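Local coordinates for protein aminopeptidase (Aneurinibacillus sp. AM-1, PDB 5IB9) that probably removes amino-terminal residues from peptides as a zinc-dependent M28-family aminopeptidase that also carries a protease-associated domain, at residues 10-15 / 255-260; 49-54 / 247-252; 396-401 / 405-410. One frame throughout, in Å; residues are numbered along the deposited sequence.

Contact 1 (10-15 / 255-260); sequences TKRTDA and MSKLKT. With ZN (zinc ion), chain E.
Arg-12 reaches from the loop between helices 6-10 and 15-25 to the end of helix 238-256 in the M28 peptidase domain, where it meets Lys-257 and Leu-258. With the chain extended from CG to NE, its CD and NE run aslant beside Lys-257 CB and CG, Arg-12 NE lying 3.7 Å from Lys-257 CB. Further out, Arg-12 NH1 approaches the methyl Leu-258 CD2 to 3.5 Å. Both contacts are van der Waals packing of the arginine on aliphatic carbons; the polar bond of NH1 goes to Gln-8 OE1 of the preceding helix, which probably helps to hold the guanidinium in place. Lys-257 bends at CB-CG (chi2 -53°), carrying its amine away and keeping Lys-257 NZ 7.0 Å from Arg-12 NE, a separation that should ease the repulsion of two like charges. With an alanine here instead of Arg-12, Lys-257 CB and Leu-258 CD2 would probably lose their cover and Gln-8 OE1 this donor.

The next residue of the loop serves a metal. Thr-13 grips a zinc ion with both its carbonyl and its hydroxyl oxygen, closing a six-membered chelate ring; with chi1 at 46°, OG1 sits between the backbone N and the carbonyl carbon, facing the metal alongside O. Asp-386 of helix 382-400 and three waters complete the six ligands, while Asp-390 also hydrogen-bonds Thr-13 OG1. This zinc is distinct from the pair in the inhibitor pocket, and it ties the N-terminal loop to helix 382-400. Two of its waters are steadied by one backbone atom, Thr-10 O, to which water 1 donates at 2.8 Å and water 2 at 2.7 Å.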
loop_
_atom_site.group_PDB
_atom_site.type_symbol
_atom_site.label_atom_id
_atom_site.label_comp_id
_atom_site.label_asym_id
_atom_site.label_seq_id
_atom_site.Cartn_x
_atom_site.Cartn_y
_atom_site.Cartn_z
ATOM N N THR A 10 23.714 5.517 30.216
ATOM C CA THR A 10 25.124 5.564 29.820
ATOM C C THR A 10 26.000 4.512 30.517
ATOM O O THR A 10 27.054 4.190 29.976
ATOM C CB THR A 10 25.735 6.987 30.029
ATOM O OG1 THR A 10 25.648 7.312 31.412
ATOM C CG2 THR A 10 24.846 8.051 29.286
ATOM N N LYS A 11 25.530 4.035 31.674
ATOM C CA LYS A 11 26.318 2.961 32.288
ATOM C C LYS A 11 26.105 1.587 31.644
ATOM O O LYS A 11 26.827 0.616 31.934
ATOM C CB LYS A 11 25.966 2.816 33.721
ATOM C CG LYS A 11 24.599 2.200 34.043
ATOM C CD LYS A 11 24.466 2.102 35.598
ATOM C CE LYS A 11 23.130 1.689 36.051
ATOM N NZ LYS A 11 23.138 1.580 37.563
ATOM N N ARG A 12 25.108 1.466 30.788
ATOM C CA ARG A 12 24.693 0.207 30.196
ATOM C C ARG A 12 24.936 0.099 28.701
ATOM O O ARG A 12 24.821 -0.996 28.158
ATOM C CB ARG A 12 23.171 0.039 30.403
ATOM C CG ARG A 12 22.771 -0.061 31.821
ATOM C CD ARG A 12 21.370 -0.654 31.898
ATOM N NE ARG A 12 21.194 -1.173 33.258
ATOM C CZ ARG A 12 20.858 -0.399 34.267
ATOM N NH1 ARG A 12 20.648 0.884 34.131
ATOM N NH2 ARG A 12 20.713 -0.922 35.528
ATOM N N THR A 13 25.230 1.178 27.947
ATOM C CA THR A 13 25.389 1.002 26.509
ATOM C C THR A 13 26.696 0.320 26.092
ATOM O O THR A 13 27.829 0.818 26.278
ATOM C CB THR A 13 25.392 2.431 25.892
ATOM O OG1 THR A 13 26.290 3.277 26.696
ATOM C CG2 THR A 13 23.957 3.103 25.876
ATOM N N ASP A 14 26.554 -0.902 25.596
ATOM C CA ASP A 14 27.699 -1.762 25.411
ATOM C C ASP A 14 28.112 -1.672 23.993
ATOM O O ASP A 14 27.384 -2.161 23.063
ATOM C CB ASP A 14 27.289 -3.145 25.860
ATOM C CG ASP A 14 28.427 -4.177 25.795
ATOM O OD1 ASP A 14 29.260 -4.132 24.891
ATOM O OD2 ASP A 14 28.314 -5.018 26.738
ATOM N N ALA A 15 29.266 -1.078 23.761
ATOM C CA ALA A 15 29.712 -0.885 22.421
ATOM C C ALA A 15 30.244 -2.185 21.772
ATOM O O ALA A 15 30.302 -2.245 20.529
ATOM C CB ALA A 15 30.795 0.229 22.367
ATOM N N MET A 255 16.823 -0.716 27.607
ATOM C CA MET A 255 15.559 -0.326 28.170
ATOM C C MET A 255 14.917 -1.559 28.808
ATOM O O MET A 255 14.072 -1.383 29.734
ATOM C CB MET A 255 14.603 0.233 27.109
ATOM C CG MET A 255 15.211 1.491 26.540
ATOM S SD MET A 255 15.167 2.819 27.800
ATOM C CE MET A 255 15.696 4.144 26.683
ATOM N N SER A 256 15.351 -2.754 28.469
ATOM C CA SER A 256 14.726 -3.959 29.100
ATOM C C SER A 256 15.102 -4.017 30.586
ATOM O O SER A 256 14.425 -4.732 31.377
ATOM C CB SER A 256 15.104 -5.257 28.418
ATOM O OG SER A 256 16.422 -5.674 28.694
ATOM N N LYS A 257 16.162 -3.334 30.976
ATOM C CA LYS A 257 16.595 -3.264 32.388
ATOM C C LYS A 257 15.915 -2.228 33.235
ATOM O O LYS A 257 16.261 -2.083 34.416
ATOM C CB LYS A 257 18.120 -3.000 32.412
ATOM C CG LYS A 257 19.030 -3.815 31.490
ATOM C CD LYS A 257 18.847 -5.324 31.636
ATOM C CE LYS A 257 19.829 -6.079 30.796
ATOM N NZ LYS A 257 19.638 -7.574 30.917
ATOM N N LEU A 258 15.030 -1.415 32.670
ATOM C CA LEU A 258 14.463 -0.234 33.289
ATOM C C LEU A 258 12.920 -0.153 33.275
ATOM O O LEU A 258 12.272 -0.664 32.381
ATOM C CB LEU A 258 15.013 1.075 32.602
ATOM C CG LEU A 258 16.527 1.090 32.558
ATOM C CD1 LEU A 258 17.103 2.089 31.557
ATOM C CD2 LEU A 258 17.138 1.377 33.934
ATOM N N LYS A 259 12.333 0.415 34.316
ATOM C CA LYS A 259 10.926 0.691 34.338
ATOM C C LYS A 259 10.661 1.849 33.419
ATOM O O LYS A 259 11.480 2.807 33.287
ATOM C CB LYS A 259 10.529 1.071 35.749
ATOM C CG LYS A 259 10.813 -0.009 36.764
ATOM C CD LYS A 259 10.115 -1.352 36.504
ATOM C CE LYS A 259 8.683 -1.443 37.015
ATOM N NZ LYS A 259 8.028 -2.730 36.490
ATOM N N THR A 260 9.528 1.763 32.698
ATOM C CA THR A 260 9.132 2.804 31.765
ATOM C C THR A 260 7.665 3.117 31.869
ATOM O O THR A 260 6.836 2.212 32.135
ATOM C CB THR A 260 9.456 2.387 30.284
ATOM O OG1 THR A 260 8.827 1.106 30.024
ATOM C CG2 THR A 260 11.019 2.336 30.056
HETATM ZN ZN ZN E . 28.382 2.769 26.903
HETATM O O HOH W 1 28.684 4.654 27.807
HETATM O O HOH W 2 28.214 1.940 28.970
HETATM O O HOH W 3 30.368 2.208 27.014
#

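Contact 2 (49-54 / 247-252); sequences KSYGYH and VTLELA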
loop_
_atom_site.group_PDB
_atom_site.type_symbol
_atom_site.label_atom_id
_atom_site.label_comp_id
_atom_site.label_asym_id
_atom_site.label_seq_id
_atom_site.Cartn_x
_atom_site.Cartn_y
_atom_site.Cartn_z
ATOM N N LYS A 49 14.353 -11.055 20.917
ATOM C CA LYS A 49 13.743 -12.075 21.790
ATOM C C LYS A 49 14.703 -12.342 22.923
ATOM O O LYS A 49 14.205 -12.609 24.079
ATOM C CB LYS A 49 13.463 -13.354 21.021
ATOM C CG LYS A 49 12.233 -13.326 20.218
ATOM C CD LYS A 49 12.200 -14.747 19.495
ATOM C CE LYS A 49 11.142 -14.918 18.475
ATOM N NZ LYS A 49 11.440 -16.323 17.801
ATOM N N SER A 50 15.998 -12.351 22.677
ATOM C CA SER A 50 16.974 -12.655 23.753
ATOM C C SER A 50 16.969 -11.646 24.892
ATOM O O SER A 50 17.457 -11.936 26.013
ATOM C CB SER A 50 18.341 -12.831 23.240
ATOM O OG SER A 50 18.992 -11.567 22.988
ATOM N N TYR A 51 16.480 -10.404 24.627
ATOM C CA TYR A 51 16.410 -9.362 25.667
ATOM C C TYR A 51 15.069 -9.435 26.385
ATOM O O TYR A 51 14.708 -8.565 27.230
ATOM C CB TYR A 51 16.497 -7.928 25.039
ATOM C CG TYR A 51 17.616 -7.756 24.060
ATOM C CD1 TYR A 51 17.497 -6.841 22.978
ATOM C CD2 TYR A 51 18.817 -8.368 24.201
ATOM C CE1 TYR A 51 18.573 -6.701 22.096
ATOM C CE2 TYR A 51 19.839 -8.262 23.292
ATOM C CZ TYR A 51 19.739 -7.310 22.267
ATOM O OH TYR A 51 20.743 -7.133 21.317
ATOM N N GLY A 52 14.230 -10.381 25.968
ATOM C CA GLY A 52 12.937 -10.572 26.562
ATOM C C GLY A 52 11.732 -10.017 25.867
ATOM O O GLY A 52 10.637 -10.062 26.372
ATOM N N TYR A 53 11.910 -9.493 24.652
ATOM C CA TYR A 53 10.831 -8.947 23.896
ATOM C C TYR A 53 9.985 -10.000 23.120
ATOM O O TYR A 53 10.514 -10.974 22.581
ATOM C CB TYR A 53 11.374 -7.941 22.839
ATOM C CG TYR A 53 11.889 -6.640 23.475
ATOM C CD1 TYR A 53 11.084 -5.532 23.557
ATOM C CD2 TYR A 53 13.220 -6.531 23.897
ATOM C CE1 TYR A 53 11.541 -4.377 24.137
ATOM C CE2 TYR A 53 13.667 -5.361 24.524
ATOM C CZ TYR A 53 12.822 -4.291 24.670
ATOM O OH TYR A 53 13.256 -3.094 25.245
ATOM N N HIS A 54 8.718 -9.724 23.103
ATOM C CA HIS A 54 7.828 -10.338 22.073
ATOM C C HIS A 54 8.052 -9.547 20.742
ATOM O O HIS A 54 8.087 -8.291 20.708
ATOM C CB HIS A 54 6.371 -10.304 22.561
ATOM C CG HIS A 54 5.397 -10.853 21.576
ATOM N ND1 HIS A 54 4.581 -10.042 20.815
ATOM C CD2 HIS A 54 5.095 -12.129 21.239
ATOM C CE1 HIS A 54 3.821 -10.798 20.046
ATOM N NE2 HIS A 54 4.125 -12.068 20.272
ATOM N N VAL A 247 22.480 0.072 17.161
ATOM C CA VAL A 247 22.011 1.018 18.251
ATOM C C VAL A 247 20.561 0.727 18.651
ATOM O O VAL A 247 20.223 0.742 19.799
ATOM C CB VAL A 247 22.171 2.490 17.812
ATOM C CG1 VAL A 247 21.703 3.462 18.913
ATOM C CG2 VAL A 247 23.691 2.736 17.515
ATOM N N THR A 248 19.732 0.374 17.674
ATOM C CA THR A 248 18.326 0.027 17.934
ATOM C C THR A 248 18.249 -1.203 18.891
ATOM O O THR A 248 17.558 -1.119 19.891
ATOM C CB THR A 248 17.565 -0.243 16.651
ATOM O OG1 THR A 248 17.536 0.955 15.851
ATOM C CG2 THR A 248 16.053 -0.597 16.956
ATOM N N LEU A 249 19.005 -2.248 18.572
ATOM C CA LEU A 249 19.033 -3.475 19.408
ATOM C C LEU A 249 19.591 -3.143 20.771
ATOM O O LEU A 249 19.027 -3.559 21.745
ATOM C CB LEU A 249 19.861 -4.552 18.682
ATOM C CG LEU A 249 19.223 -5.231 17.517
ATOM C CD1 LEU A 249 20.244 -6.191 16.903
ATOM C CD2 LEU A 249 17.990 -6.046 18.017
ATOM N N GLU A 250 20.702 -2.389 20.774
ATOM C CA GLU A 250 21.358 -2.142 22.047
ATOM C C GLU A 250 20.438 -1.316 22.962
ATOM O O GLU A 250 20.361 -1.521 24.191
ATOM C CB GLU A 250 22.742 -1.588 21.845
ATOM C CG GLU A 250 23.484 -1.331 23.216
ATOM C CD GLU A 250 23.722 -2.533 24.138
ATOM O OE1 GLU A 250 23.498 -3.721 23.807
ATOM O OE2 GLU A 250 24.115 -2.206 25.293
ATOM N N LEU A 251 19.760 -0.295 22.422
ATOM C CA LEU A 251 18.895 0.482 23.253
ATOM C C LEU A 251 17.707 -0.385 23.693
ATOM O O LEU A 251 17.184 -0.214 24.839
ATOM C CB LEU A 251 18.354 1.789 22.569
ATOM C CG LEU A 251 19.550 2.760 22.381
ATOM C CD1 LEU A 251 19.005 3.941 21.626
ATOM C CD2 LEU A 251 20.170 3.214 23.696
ATOM N N ALA A 252 17.230 -1.314 22.821
ATOM C CA ALA A 252 16.150 -2.197 23.347
ATOM C C ALA A 252 16.701 -3.051 24.525
ATOM O O ALA A 252 15.966 -3.222 25.444
ATOM C CB ALA A 252 15.710 -3.144 22.249
HETATM O O HOH W 4 22.856 -5.221 21.553
#
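Tyr-53 and Tyr-51, two residues apart in the turn that follows helix 35-50, both carry CG anti to the carbonyl carbon, which sends their rings to helix 238-256. The hydroxyl Tyr-53 OH donates to Ala-252 O at 2.7 Å, meeting it at a C=O...donor angle of 124° and tilted 20° from the carbonyl plane. Ala-252 O lies at the edge of the Tyr-53 ring, near its plane, while Ala-252 CB packs 3.8 Å from Tyr-53 CE2. Tyr-51 crosses Leu-249 at about a right angle: its CE1 comes within 3.2 Å of Leu-249 O, and Tyr-51 OH within 3.8 Å of Leu-249 CB. That hydroxyl is also linked by water 4 to Glu-250 OE1.

Further out, Glu-250 is also held by a salt bridge to Arg-253 and by hydrogen bonds from Asn-17 and the backbone N of Asp-14. Phe-48 of helix 35-50 packs on both Leu-249 and Ala-252, and Phe-266 of strand 263-269 on Ala-252. Between the tyrosines, Gly-52 leaves helical geometry with positive phi (100°), which, with two bonds back into the last turn, makes this a Schellman motif at the end of helix 35-50.

Contact 3 (396-401 / 405-410); sequences VYQAAR and LVIEPI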
loop_
_atom_site.group_PDB
_atom_site.type_symbol
_atom_site.label_atom_id
_atom_site.label_comp_id
_atom_site.label_asym_id
_atom_site.label_seq_id
_atom_site.Cartn_x
_atom_site.Cartn_y
_atom_site.Cartn_z
ATOM N N VAL A 396 15.353 9.359 24.677
ATOM C CA VAL A 396 14.160 8.546 24.802
ATOM C C VAL A 396 13.791 8.379 26.311
ATOM O O VAL A 396 12.634 8.517 26.690
ATOM C CB VAL A 396 14.354 7.207 24.162
ATOM C CG1 VAL A 396 13.223 6.165 24.567
ATOM C CG2 VAL A 396 14.424 7.359 22.594
ATOM N N TYR A 397 14.820 8.121 27.124
ATOM C CA TYR A 397 14.483 7.863 28.539
ATOM C C TYR A 397 14.063 9.103 29.246
ATOM O O TYR A 397 13.359 9.037 30.277
ATOM C CB TYR A 397 15.758 7.333 29.181
ATOM C CG TYR A 397 15.579 6.824 30.588
ATOM C CD1 TYR A 397 14.731 5.749 30.827
ATOM C CD2 TYR A 397 16.303 7.362 31.599
ATOM C CE1 TYR A 397 14.612 5.172 32.151
ATOM C CE2 TYR A 397 16.164 6.823 32.920
ATOM C CZ TYR A 397 15.325 5.783 33.168
ATOM O OH TYR A 397 15.218 5.284 34.528
ATOM N N GLN A 398 14.455 10.298 28.759
ATOM C CA GLN A 398 13.944 11.510 29.386
ATOM C C GLN A 398 12.383 11.471 29.391
ATOM O O GLN A 398 11.734 11.928 30.327
ATOM C CB GLN A 398 14.384 12.751 28.636
ATOM C CG GLN A 398 13.892 14.131 29.247
ATOM C CD GLN A 398 14.748 15.291 28.848
ATOM O OE1 GLN A 398 15.912 15.118 28.405
ATOM N NE2 GLN A 398 14.193 16.502 28.949
ATOM N N ALA A 399 11.785 10.932 28.314
ATOM C CA ALA A 399 10.302 10.759 28.294
ATOM C C ALA A 399 9.941 9.404 28.890
ATOM O O ALA A 399 8.950 9.346 29.724
ATOM C CB ALA A 399 9.786 10.853 26.787
ATOM N N ALA A 400 10.663 8.301 28.648
ATOM C CA ALA A 400 10.133 6.993 28.999
ATOM C C ALA A 400 10.321 6.696 30.485
ATOM O O ALA A 400 9.676 5.759 31.023
ATOM C CB ALA A 400 10.760 5.867 28.201
ATOM N N ARG A 401 11.270 7.390 31.151
ATOM C CA ARG A 401 11.430 7.085 32.654
ATOM C C ARG A 401 10.138 7.411 33.393
ATOM O O ARG A 401 9.364 8.266 33.064
ATOM C CB ARG A 401 12.602 7.894 33.202
ATOM C CG ARG A 401 12.313 9.412 33.264
ATOM C CD ARG A 401 13.773 9.982 33.464
ATOM N NE ARG A 401 13.780 10.946 34.531
ATOM C CZ ARG A 401 13.784 12.255 34.350
ATOM N NH1 ARG A 401 13.800 12.764 33.118
ATOM N NH2 ARG A 401 13.775 13.064 35.393
ATOM N N LEU A 405 6.908 13.975 31.712
ATOM C CA LEU A 405 7.984 14.504 30.882
ATOM C C LEU A 405 8.097 15.990 31.160
ATOM O O LEU A 405 7.044 16.728 31.074
ATOM C CB LEU A 405 7.566 14.268 29.421
ATOM C CG LEU A 405 8.422 14.907 28.296
ATOM C CD1 LEU A 405 9.945 14.516 28.366
ATOM C CD2 LEU A 405 7.879 14.505 26.944
ATOM N N VAL A 406 9.314 16.470 31.341
ATOM C CA VAL A 406 9.698 17.869 31.410
ATOM C C VAL A 406 10.862 18.083 30.456
ATOM O O VAL A 406 11.861 17.341 30.499
ATOM C CB VAL A 406 10.181 18.225 32.850
ATOM C CG1 VAL A 406 10.632 19.663 32.914
ATOM C CG2 VAL A 406 9.031 17.986 33.892
ATOM N N ILE A 407 10.730 19.044 29.523
ATOM C CA ILE A 407 11.904 19.440 28.716
ATOM C C ILE A 407 12.203 20.884 29.121
ATOM O O ILE A 407 11.293 21.710 29.238
ATOM C CB ILE A 407 11.627 19.283 27.219
ATOM C CG1 ILE A 407 11.059 17.891 26.930
ATOM C CG2 ILE A 407 12.956 19.567 26.425
ATOM C CD1 ILE A 407 10.707 17.714 25.422
ATOM N N GLU A 408 13.448 21.156 29.474
ATOM C CA GLU A 408 13.830 22.473 29.854
ATOM C C GLU A 408 14.243 23.190 28.604
ATOM O O GLU A 408 14.694 22.566 27.633
ATOM C CB GLU A 408 14.966 22.383 30.858
ATOM C CG GLU A 408 14.433 21.892 32.195
ATOM C CD GLU A 408 15.105 22.591 33.361
ATOM O OE1 GLU A 408 15.729 23.687 33.172
ATOM O OE2 GLU A 408 14.987 22.059 34.481
ATOM N N PRO A 409 14.021 24.501 28.573
ATOM C CA PRO A 409 14.370 25.209 27.364
ATOM C C PRO A 409 15.875 25.072 27.042
ATOM O O PRO A 409 16.723 25.045 27.949
ATOM C CB PRO A 409 14.022 26.690 27.722
ATOM C CG PRO A 409 13.129 26.611 28.938
ATOM C CD PRO A 409 13.618 25.425 29.676
ATOM N N ILE A 410 16.199 24.938 25.774
ATOM C CA ILE A 410 17.594 24.807 25.360
ATOM C C ILE A 410 17.691 25.359 23.938
ATOM O O ILE A 410 16.857 25.030 23.088
ATOM C CB ILE A 410 17.976 23.265 25.395
ATOM C CG1 ILE A 410 19.282 22.911 24.682
ATOM C CG2 ILE A 410 16.925 22.456 24.677
ATOM C CD1 ILE A 410 19.765 21.594 25.023
HETATM O O HOH W 5 11.431 14.260 32.061
HETATM O O HOH W 6 15.457 19.041 29.407
#
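Gln-398 NE2 uses both of its N-H groups on the tail that follows helix 382-400. One goes to Val-406 O at 2.9 Å, with an N-H...O angle of 155°; the acceptor lies close to the amide plane, and the donor sits in the carbonyl plane on a lone pair. The other goes to water 6, which also accepts from Glu-408 N, so a single amide nitrogen is joined to two points of the extended tail. Its OE1 accepts from Arg-333 of helix 322-334, which probably fixes the orientation of the amide. The extended side chain, with CG anti to the backbone N (chi1 -179°), carries the amide across to the tail.

This is the last turn of helix 382-400, the final helix of the chain, in the M28 peptidase part, and the C-terminal tail doubles back past it without forming a strand. Leu-405 packs against that turn: its CD1 lies 3.7 Å from Gln-398 O and 4.0 Å from Ala-399 CB, and the leucine crosses the glutamine side chain at about a right angle. Beside it, Val-406 N donates to water 5 at 3.1 Å, and the same water lies 2.9 Å from Gln-398 O. Ile-407 flanks the amide, its CG1 4.0 Å from Gln-398 NE2, and rests on Leu-326 of helix 322-334.

Overall arrangement
Contacts 1 and 2 share helix 238-256 and lie with centres about 10 Å apart; along the chain, contact 2 is nested inside the loop that contact 1 closes. They meet directly where Glu-250 OE2 takes a probable hydrogen bond from Asp-14 N, 2.8 Å away. Contact 3 follows later in sequence, its centre about 16 Å from contact 1 and 22 Å from contact 2. It touches contact 1 through Met-255 on Val-396 and Leu-258 on Tyr-397, but not contact 2. Contact 1 lies on the same side of the chain's centre as contact 2 and as contact 3. The N-terminal loop, the turn after helix 35-50 and the C-terminal tail are thus all secured to helices of the peptidase domain.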